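Local structure of DUF176 (Nitrosomonas europaea, 2OMO) at residues Thr44-Asn47 against His48-Ser51; Ala86-Thr90 against Ala91-Thr95. The protein is a putative antibiotic biosynthesis monooxygenase, probably an oxidoreductase, whose own reaction is not established. All blocks are in the same frame, centred on the assembly; numbering follows the deposited sequence.

Overall arrangement
Contact 1 (44-51) and contact 2 (86-95) come in series along the chain, their centres about 10 Å apart. The first occupies the C-terminal turns of helix 37-51; the second is the bend between helices 81-87 and 91-100. The helices lie on one face of the four-stranded antiparallel sheet, consistent with the ferredoxin-like fold of dimeric antibiotic biosynthesis monooxygenases. The contacts meet directly: Ser51 OG lies 3.0 Å from His92 NE2, a hydrogen bond, and His87 and Asn47 join the same patch. Glu54, just beyond contact 1, ties both histidines of contact 2 to Ser51. The end of one helix is thereby fastened to the turn between the other two.

Contact 1: residues Thr44-Asn47 against His48-Ser51; sequences TRMN and HEQS
Arg45 and Glu49, one turn apart, reach each other because the arginine chain leaves with CG anti to its own N (chi1 179°) and bends only at chi3, while the glutamate swings CG beside its own N and runs on extended. In the arginine conformer described, one of two, NE stands 3.0 Å from Glu49 OE2 and forms a salt bridge. The guanidinium and carboxylate planes are 84° apart, the N-H meets OE2 from above the carboxylate plane, and the bond is clearly bent. In this conformer CE of Met46, a selenomethionine, sits over one guanidinium face and 3.2 Å from Glu49 OE1.

On the side of the helix turned to the fold, Asn47 CG is anti to its N (chi1 -172°), and a chi2 near zero turns OD1 to 3.0 Å from Ser51 OG. That hydroxyl is also 2.9 Å from Asn47 O; which acceptor takes its proton is not settled. Ser51 N bonds to the same Asn47 O at 2.8 Å. Outside the segments, Ser51 OG bonds Glu54 and His92, and His48 ND1 bonds Phe60 O on strand 57-65; Arg45 packs on Tyr117 of the second subunit.

Chemically the two sides differ: the partly exposed ion pair is bent, and its arginine has a second conformer, whereas the buried serine hydroxyl has several polar partners, which would be expected to restrict its rotation.

Contact 2: residues Ala86-Thr90 against Ala91-Thr95; sequences AHKET and AHYLT
Thr90 OG1 takes the N-H of Tyr93 at 3.2 Å (N-H...O 158°), the capping bond of an N-cap threonine at the start of helix 91-100. The same oxygen lies 3.1 Å above the His92 ring, over its centre, and donates its proton to His87 O at 3.0 Å. A chi1 of 72° tucks OG1 between the threonine's own N and carbonyl carbon, where it can face both the helix start and the preceding turn. Thr90 O then accepts from Leu94 N at 3.1 Å, an i to i+4 bond of the helix's first turn.

Beside this cap the side chains pack against one another. Tyr93 CB rests over one face of the His87 ring, a CH-pi contact 4.2 Å from the centroid, and Lys88 CG sits likewise over a face of the Tyr93 ring, its aliphatic chain crossing the phenol obliquely. The planes of the His87 and Tyr93 rings stand at 54°, an oblique pair, and His92 completes the aromatic cluster.

Further out, Glu54 places both histidines, and the His87 ring meets Phe60 from the sheet.

Because the threonine hydroxyl gives to the type I turn from His87 to Thr90 and accepts from the new helix, one oxygen joins the turn to the helix start, while both imidazoles, through His87 ND1 and His92 NE2, bond one carboxylate oxygen of Glu54.

Contact 1: residues Thr44-Asn47 against His48-Ser51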
loop_
_atom_site.group_PDB
_atom_site.type_symbol
_atom_site.label_atom_id
_atom_site.label_comp_id
_atom_site.label_asym_id
_atom_site.label_seq_id
_atom_site.Cartn_x
_atom_site.Cartn_y
_atom_site.Cartn_z
ATOM N N THR A 44 4.549 13.534 10.288
ATOM C CA THR A 44 4.683 12.583 9.185
ATOM C C THR A 44 4.798 13.318 7.832
ATOM O O THR A 44 5.451 12.815 6.904
ATOM C CB THR A 44 3.528 11.542 9.213
ATOM O OG1 THR A 44 3.488 10.953 10.514
ATOM C CG2 THR A 44 3.727 10.464 8.149
ATOM N N ARG A 45 4.234 14.521 7.731
ATOM C CA ARG A 45 4.388 15.349 6.524
ATOM C C ARG A 45 5.878 15.585 6.253
ATOM O O ARG A 45 6.353 15.467 5.118
ATOM C CB ARG A 45 3.647 16.697 6.696
ATOM C CG ARG A 45 3.758 17.645 5.492
ATOM C CD ARG A 45 3.082 18.996 5.783
ATOM N NE ARG A 45 3.849 20.129 5.273
ATOM C CZ ARG A 45 4.318 21.131 6.023
ATOM N NH1 ARG A 45 5.001 22.120 5.464
ATOM N NH2 ARG A 45 4.104 21.153 7.335
HETATM N N MSE A 46 6.609 15.947 7.312
HETATM C CA MSE A 46 8.020 16.251 7.218
HETATM C C MSE A 46 8.802 15.034 6.772
HETATM O O MSE A 46 9.717 15.138 5.933
HETATM C CB MSE A 46 8.533 16.720 8.584
HETATM C CG MSE A 46 7.630 17.754 9.203
HETATM SE SE MSE A 46 7.843 19.468 8.336
HETATM C CE MSE A 46 6.621 19.335 6.844
ATOM N N ASN A 47 8.472 13.882 7.360
ATOM C CA ASN A 47 9.081 12.598 6.971
ATOM C C ASN A 47 8.831 12.307 5.467
ATOM O O ASN A 47 9.762 12.039 4.711
ATOM C CB ASN A 47 8.488 11.502 7.881
ATOM C CG ASN A 47 9.174 10.119 7.728
ATOM O OD1 ASN A 47 10.108 9.968 6.981
ATOM N ND2 ASN A 47 8.671 9.112 8.465
ATOM N N HIS A 48 7.572 12.424 5.037
ATOM C CA HIS A 48 7.163 12.222 3.639
ATOM C C HIS A 48 7.966 13.133 2.687
ATOM O O HIS A 48 8.514 12.651 1.701
ATOM C CB HIS A 48 5.680 12.548 3.462
ATOM C CG HIS A 48 5.267 12.736 2.025
ATOM N ND1 HIS A 48 4.978 11.671 1.187
ATOM C CD2 HIS A 48 5.095 13.859 1.286
ATOM C CE1 HIS A 48 4.631 12.140 -0.004
ATOM N NE2 HIS A 48 4.707 13.463 0.026
ATOM N N GLU A 49 8.020 14.434 2.996
ATOM C CA GLU A 49 8.652 15.447 2.122
ATOM C C GLU A 49 10.107 15.132 1.866
ATOM O O GLU A 49 10.587 15.347 0.769
ATOM C CB GLU A 49 8.495 16.866 2.699
ATOM C CG GLU A 49 7.025 17.349 2.636
ATOM C CD GLU A 49 6.793 18.737 3.226
ATOM O OE1 GLU A 49 7.727 19.340 3.792
ATOM O OE2 GLU A 49 5.646 19.227 3.111
ATOM N N GLN A 50 10.805 14.609 2.869
ATOM C CA GLN A 50 12.198 14.252 2.717
ATOM C C GLN A 50 12.338 12.854 2.102
ATOM O O GLN A 50 13.262 12.591 1.361
ATOM C CB GLN A 50 12.930 14.307 4.060
ATOM C CG GLN A 50 13.068 15.726 4.642
ATOM C CD GLN A 50 13.682 16.695 3.647
ATOM O OE1 GLN A 50 14.728 16.416 3.040
ATOM N NE2 GLN A 50 13.031 17.848 3.466
ATOM N N SER A 51 11.446 11.954 2.449
ATOM C CA SER A 51 11.594 10.561 2.051
ATOM C C SER A 51 11.380 10.391 0.555
ATOM O O SER A 51 12.059 9.564 -0.066
ATOM C CB SER A 51 10.688 9.652 2.880
ATOM O OG SER A 51 11.163 9.559 4.215
#

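Contact 2: residues Ala86-Thr90 against Ala91-Thr95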
loop_
_atom_site.group_PDB
_atom_site.type_symbol
_atom_site.label_atom_id
_atom_site.label_comp_id
_atom_site.label_asym_id
_atom_site.label_seq_id
_atom_site.Cartn_x
_atom_site.Cartn_y
_atom_site.Cartn_z
ATOM N N ALA A 86 18.378 2.170 3.795
ATOM C CA ALA A 86 19.010 3.481 4.001
ATOM C C ALA A 86 18.064 4.463 4.672
ATOM O O ALA A 86 18.493 5.378 5.367
ATOM C CB ALA A 86 19.468 4.045 2.690
ATOM N N HIS A 87 16.765 4.296 4.422
ATOM C CA HIS A 87 15.780 5.191 5.015
ATOM C C HIS A 87 15.922 5.304 6.532
ATOM O O HIS A 87 15.740 6.377 7.079
ATOM C CB HIS A 87 14.358 4.715 4.697
ATOM C CG HIS A 87 13.275 5.482 5.398
ATOM N ND1 HIS A 87 12.948 6.779 5.081
ATOM C CD2 HIS A 87 12.382 5.096 6.347
ATOM C CE1 HIS A 87 11.957 7.193 5.853
ATOM N NE2 HIS A 87 11.581 6.184 6.621
ATOM N N LYS A 88 16.216 4.204 7.217
ATOM C CA LYS A 88 16.215 4.220 8.679
ATOM C C LYS A 88 17.462 4.902 9.260
ATOM O O LYS A 88 17.553 5.119 10.476
ATOM C CB LYS A 88 16.007 2.813 9.257
ATOM C CG LYS A 88 14.564 2.292 9.043
ATOM C CD LYS A 88 14.194 1.184 10.061
ATOM C CE LYS A 88 13.116 0.234 9.530
ATOM N NZ LYS A 88 12.540 -0.663 10.619
ATOM N N GLU A 89 18.359 5.287 8.352
ATOM C CA GLU A 89 19.627 5.951 8.652
ATOM C C GLU A 89 19.496 7.471 8.563
ATOM O O GLU A 89 20.359 8.225 9.048
ATOM C CB GLU A 89 20.708 5.493 7.662
ATOM C CG GLU A 89 21.386 4.168 7.982
ATOM C CD GLU A 89 22.750 4.050 7.307
ATOM O OE1 GLU A 89 23.783 4.257 7.993
ATOM O OE2 GLU A 89 22.790 3.773 6.084
ATOM N N THR A 90 18.426 7.927 7.926
ATOM C CA THR A 90 18.288 9.347 7.630
ATOM C C THR A 90 17.908 10.133 8.891
ATOM O O THR A 90 17.259 9.579 9.817
ATOM C CB THR A 90 17.268 9.598 6.482
ATOM O OG1 THR A 90 15.940 9.353 6.956
ATOM C CG2 THR A 90 17.545 8.674 5.305
ATOM N N ALA A 91 18.341 11.404 8.938
ATOM C CA ALA A 91 17.985 12.294 10.056
ATOM C C ALA A 91 16.452 12.462 10.191
ATOM O O ALA A 91 15.917 12.458 11.302
ATOM C CB ALA A 91 18.645 13.641 9.907
ATOM N N HIS A 92 15.763 12.590 9.053
ATOM C CA HIS A 92 14.309 12.838 9.056
ATOM C C HIS A 92 13.562 11.629 9.579
ATOM O O HIS A 92 12.597 11.790 10.332
ATOM C CB HIS A 92 13.766 13.318 7.698
ATOM C CG HIS A 92 13.970 12.351 6.571
ATOM N ND1 HIS A 92 15.111 12.328 5.789
ATOM C CD2 HIS A 92 13.138 11.422 6.048
ATOM C CE1 HIS A 92 14.977 11.407 4.849
ATOM N NE2 HIS A 92 13.796 10.835 4.994
ATOM N N TYR A 93 14.029 10.416 9.244
ATOM C CA TYR A 93 13.460 9.238 9.902
ATOM C C TYR A 93 13.636 9.259 11.426
ATOM O O TYR A 93 12.696 9.040 12.185
ATOM C CB TYR A 93 14.015 7.920 9.333
ATOM C CG TYR A 93 13.604 6.738 10.203
ATOM C CD1 TYR A 93 12.268 6.306 10.253
ATOM C CD2 TYR A 93 14.537 6.099 11.025
ATOM C CE1 TYR A 93 11.894 5.232 11.080
ATOM C CE2 TYR A 93 14.183 5.037 11.842
ATOM C CZ TYR A 93 12.864 4.612 11.863
ATOM O OH TYR A 93 12.560 3.575 12.691
ATOM N N LEU A 94 14.876 9.457 11.853
ATOM C CA LEU A 94 15.235 9.442 13.266
ATOM C C LEU A 94 14.472 10.511 14.031
ATOM O O LEU A 94 13.985 10.254 15.142
ATOM C CB LEU A 94 16.762 9.603 13.435
ATOM C CG LEU A 94 17.580 8.429 12.814
ATOM C CD1 LEU A 94 19.069 8.793 12.683
ATOM C CD2 LEU A 94 17.402 7.066 13.521
ATOM N N THR A 95 14.352 11.699 13.435
ATOM C CA THR A 95 13.537 12.776 13.994
ATOM C C THR A 95 12.060 12.370 14.160
ATOM O O THR A 95 11.471 12.560 15.221
ATOM C CB THR A 95 13.660 14.056 13.130
ATOM O OG1 THR A 95 15.009 14.551 13.215
ATOM C CG2 THR A 95 12.690 15.138 13.605
#